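Local coordinates for McyG protein (Microcystis aeruginosa PCC 7806, PDB 4R0M) that binds phenylalanyl-adenylate and probably activates phenylalanine or related substrates for transfer to its carrier domain in microcystin synthesis, at residues 219-224 / 251-256. Sequence-based numbering, arbitrary orientation.
Sequences LNWMPL and LVLRQP
The indole of Trp221 lies flat against Val252, joining the loop that leaves strand 217-220 to helix 249-254 inside the adenylation domain, an acetyl-CoA synthetase-like domain of the ANL superfamily. Strand 217-220 runs within the large mixed sheet between 243-246 and 270-273, and Trp221 is the first residue beyond its end. The tight part is the meeting of the six-membered ring with the valine branches. Val252 CG1 sits over one face in a CH-pi contact, 3.7 Å from the ring centroid and 12° off the normal, while Val252 CB comes to 3.4 Å from Trp221 CE3. With CG1 anti to the backbone N (chi1 -179°), the valine places this methyl over the benzene part of the indole and leaves CG2 to reach back to Trp221 CB, at 3.9 Å. Both residues are buried, and Trp259 of helix 258-265 touches each of them. The looser part lies at the ring's edge, toward solvent: the exposed Leu253 approaches with CD2, near the indole plane, 4.2 Å from Trp221 CZ3. The contact across the two segments is apolar, and the side-chain hydrogen bonds of the turn lie within 219-224, apart from one to His246. Asn220 OD1 accepts from Met222 N at 3.2 Å, closing an Asx turn, and Asn220 ND2 returns a bond to Met222 O at 2.9 Å. ND2 is also hydrogen-bonded to His246 ND1, which ties the turn to the end of the neighbouring strand. The side chain of Trp221 is about 11 Å from the bound phenylalanyl-adenylate. On the indole face opposite Val252, the selenomethionine methyl Met222 CE stands 3.1 Å above the ring plane, over its centre.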
ATOM      1  N   LEU A 219      -9.935  -7.360  -8.507  1.00 28.94           N
ATOM      2  CA  LEU A 219      -8.608  -7.881  -8.827  1.00 28.83           C
ATOM      3  C   LEU A 219      -7.525  -7.110  -8.076  1.00 28.74           C
ATOM      4  O   LEU A 219      -7.418  -5.885  -8.197  1.00 28.64           O
ATOM      5  CB  LEU A 219      -8.350  -7.854 -10.340  1.00 29.18           C
ATOM      6  CG  LEU A 219      -7.010  -8.389 -10.870  1.00 29.66           C
ATOM      7  CD1 LEU A 219      -7.173  -9.012 -12.246  1.00 29.95           C
ATOM      8  CD2 LEU A 219      -5.935  -7.311 -10.903  1.00 29.93           C
ATOM      9  N   ASN A 220      -6.731  -7.844  -7.302  1.00 28.16           N
ATOM     10  CA  ASN A 220      -5.593  -7.285  -6.592  1.00 27.91           C
ATOM     11  C   ASN A 220      -4.279  -7.851  -7.116  1.00 28.39           C
ATOM     12  O   ASN A 220      -4.170  -9.053  -7.374  1.00 28.48           O
ATOM     13  CB  ASN A 220      -5.700  -7.565  -5.093  1.00 27.20           C
ATOM     14  CG  ASN A 220      -4.459  -7.137  -4.331  1.00 26.95           C
ATOM     15  OD1 ASN A 220      -4.151  -5.952  -4.235  1.00 26.39           O
ATOM     16  ND2 ASN A 220      -3.737  -8.108  -3.789  1.00 27.09           N
ATOM     17  N   TRP A 221      -3.285  -6.983  -7.270  1.00 28.64           N
ATOM     18  CA  TRP A 221      -1.939  -7.437  -7.608  1.00 28.89           C
ATOM     19  C   TRP A 221      -0.885  -6.867  -6.693  1.00 28.99           C
ATOM     20  O   TRP A 221       0.308  -6.960  -6.971  1.00 29.81           O
ATOM     21  CB  TRP A 221      -1.622  -7.201  -9.081  1.00 28.80           C
ATOM     22  CG  TRP A 221      -1.585  -5.754  -9.501  1.00 29.19           C
ATOM     23  CD1 TRP A 221      -2.665  -4.905  -9.732  1.00 29.13           C
ATOM     24  CD2 TRP A 221      -0.393  -4.944  -9.791  1.00 29.26           C
ATOM     25  NE1 TRP A 221      -2.235  -3.660 -10.116  1.00 29.31           N
ATOM     26  CE2 TRP A 221      -0.885  -3.615 -10.173  1.00 29.34           C
ATOM     27  CE3 TRP A 221       0.982  -5.172  -9.758  1.00 29.01           C
ATOM     28  CZ2 TRP A 221      -0.021  -2.582 -10.509  1.00 29.16           C
ATOM     29  CZ3 TRP A 221       1.842  -4.121 -10.100  1.00 28.62           C
ATOM     30  CH2 TRP A 221       1.352  -2.860 -10.465  1.00 28.86           C
HETATM   31  N   MSE A 222      -1.288  -6.309  -5.572  1.00 28.54           N
HETATM   32  CA  MSE A 222      -0.387  -5.844  -4.550  1.00 28.69           C
HETATM   33  C   MSE A 222      -0.114  -6.934  -3.590  1.00 28.81           C
HETATM   34  O   MSE A 222      -0.913  -7.807  -3.493  1.00 29.23           O
HETATM   35  CB  MSE A 222      -1.008  -4.707  -3.777  1.00 28.52           C
HETATM   36  CG  MSE A 222      -1.150  -3.409  -4.555  1.00 28.99           C
HETATM   37 SE   MSE A 222       0.408  -2.542  -5.302  1.00 28.86          SE
HETATM   38  CE  MSE A 222       0.124  -3.017  -7.118  1.00 29.83           C
ATOM     39  N   PRO A 223       1.000  -6.928  -2.900  1.00 28.86           N
ATOM     40  CA  PRO A 223       1.287  -8.009  -1.949  1.00 28.73           C
ATOM     41  C   PRO A 223       0.262  -8.068  -0.816  1.00 28.55           C
ATOM     42  O   PRO A 223      -0.243  -7.034  -0.377  1.00 28.55           O
ATOM     43  CB  PRO A 223       2.684  -7.663  -1.410  1.00 28.68           C
ATOM     44  CG  PRO A 223       2.916  -6.241  -1.778  1.00 28.78           C
ATOM     45  CD  PRO A 223       2.130  -5.992  -3.028  1.00 28.76           C
ATOM     46  N   LEU A 224      -0.023  -9.281  -0.354  1.00 28.42           N
ATOM     47  CA  LEU A 224      -1.138  -9.533   0.555  1.00 28.11           C
ATOM     48  C   LEU A 224      -0.963  -9.019   1.978  1.00 28.05           C
ATOM     49  O   LEU A 224      -1.935  -8.942   2.723  1.00 28.13           O
ATOM     50  CB  LEU A 224      -1.484 -11.027   0.573  1.00 28.24           C
ATOM     51  CG  LEU A 224      -2.101 -11.647  -0.685  1.00 28.55           C
ATOM     52  CD1 LEU A 224      -2.369 -13.122  -0.444  1.00 29.04           C
ATOM     53  CD2 LEU A 224      -3.385 -10.946  -1.094  1.00 28.66           C
ATOM     54  N   LEU A 251       4.443 -10.543 -11.439  1.00 33.60           N
ATOM     55  CA  LEU A 251       3.861 -10.906 -12.732  1.00 33.73           C
ATOM     56  C   LEU A 251       3.446  -9.669 -13.534  1.00 33.67           C
ATOM     57  O   LEU A 251       3.684  -9.600 -14.741  1.00 33.57           O
ATOM     58  CB  LEU A 251       2.674 -11.859 -12.547  1.00 33.50           C
ATOM     59  CG  LEU A 251       2.051 -12.493 -13.799  1.00 33.87           C
ATOM     60  CD1 LEU A 251       1.578 -13.908 -13.503  1.00 34.32           C
ATOM     61  CD2 LEU A 251       0.911 -11.654 -14.366  1.00 33.16           C
ATOM     62  N   VAL A 252       2.825  -8.705 -12.860  1.00 33.77           N
ATOM     63  CA  VAL A 252       2.429  -7.452 -13.503  1.00 34.16           C
ATOM     64  C   VAL A 252       3.630  -6.517 -13.714  1.00 34.47           C
ATOM     65  O   VAL A 252       3.668  -5.773 -14.687  1.00 34.48           O
ATOM     66  CB  VAL A 252       1.302  -6.734 -12.729  1.00 33.66           C
ATOM     67  CG1 VAL A 252       0.886  -5.446 -13.430  1.00 32.90           C
ATOM     68  CG2 VAL A 252       0.095  -7.649 -12.568  1.00 34.03           C
ATOM     69  N   LEU A 253       4.607  -6.557 -12.811  1.00 35.23           N
ATOM     70  CA  LEU A 253       5.811  -5.733 -12.965  1.00 36.28           C
ATOM     71  C   LEU A 253       6.660  -6.183 -14.156  1.00 37.42           C
ATOM     72  O   LEU A 253       7.163  -5.349 -14.912  1.00 37.55           O
ATOM     73  CB  LEU A 253       6.642  -5.693 -11.675  1.00 35.22           C
ATOM     74  CG  LEU A 253       6.085  -4.875 -10.500  1.00 34.69           C
ATOM     75  CD1 LEU A 253       6.953  -5.046  -9.262  1.00 33.83           C
ATOM     76  CD2 LEU A 253       5.936  -3.400 -10.851  1.00 33.84           C
ATOM     77  N   ARG A 254       6.796  -7.498 -14.324  1.00 38.85           N
ATOM     78  CA  ARG A 254       7.518  -8.067 -15.462  1.00 41.25           C
ATOM     79  C   ARG A 254       6.854  -7.735 -16.796  1.00 42.06           C
ATOM     80  O   ARG A 254       7.536  -7.587 -17.812  1.00 41.37           O
ATOM     81  CB  ARG A 254       7.665  -9.583 -15.315  1.00 43.24           C
ATOM     82  CG  ARG A 254       8.748 -10.018 -14.336  1.00 45.39           C
ATOM     83  CD  ARG A 254       9.008 -11.518 -14.397  1.00 48.18           C
ATOM     84  NE  ARG A 254       7.857 -12.307 -13.951  1.00 50.66           N
ATOM     85  CZ  ARG A 254       7.040 -12.983 -14.758  1.00 51.92           C
ATOM     86  NH1 ARG A 254       7.236 -12.984 -16.072  1.00 53.47           N
ATOM     87  NH2 ARG A 254       6.022 -13.664 -14.247  1.00 52.42           N
ATOM     88  N   GLN A 255       5.526  -7.616 -16.785  1.00 43.01           N
ATOM     89  CA  GLN A 255       4.759  -7.303 -17.989  1.00 43.76           C
ATOM     90  C   GLN A 255       3.484  -6.521 -17.634  1.00 42.75           C
ATOM     91  O   GLN A 255       2.415  -7.113 -17.474  1.00 43.22           O
ATOM     92  CB  GLN A 255       4.428  -8.591 -18.750  1.00 45.68           C
ATOM     93  CG  GLN A 255       4.284  -8.413 -20.253  1.00 49.22           C
ATOM     94  CD  GLN A 255       4.333  -9.733 -21.007  1.00 51.16           C
ATOM     95  OE1 GLN A 255       3.599 -10.675 -20.691  1.00 51.47           O
ATOM     96  NE2 GLN A 255       5.198  -9.805 -22.014  1.00 51.82           N
ATOM     97  N   PRO A 256       3.596  -5.182 -17.512  1.00 41.53           N
ATOM     98  CA  PRO A 256       2.506  -4.310 -17.049  1.00 41.11           C
ATOM     99  C   PRO A 256       1.161  -4.503 -17.749  1.00 40.74           C
ATOM    100  O   PRO A 256       0.113  -4.329 -17.122  1.00 40.46           O
ATOM    101  CB  PRO A 256       3.053  -2.906 -17.316  1.00 40.70           C
ATOM    102  CG  PRO A 256       4.528  -3.066 -17.174  1.00 40.05           C
ATOM    103  CD  PRO A 256       4.833  -4.416 -17.758  1.00 40.76           C
TER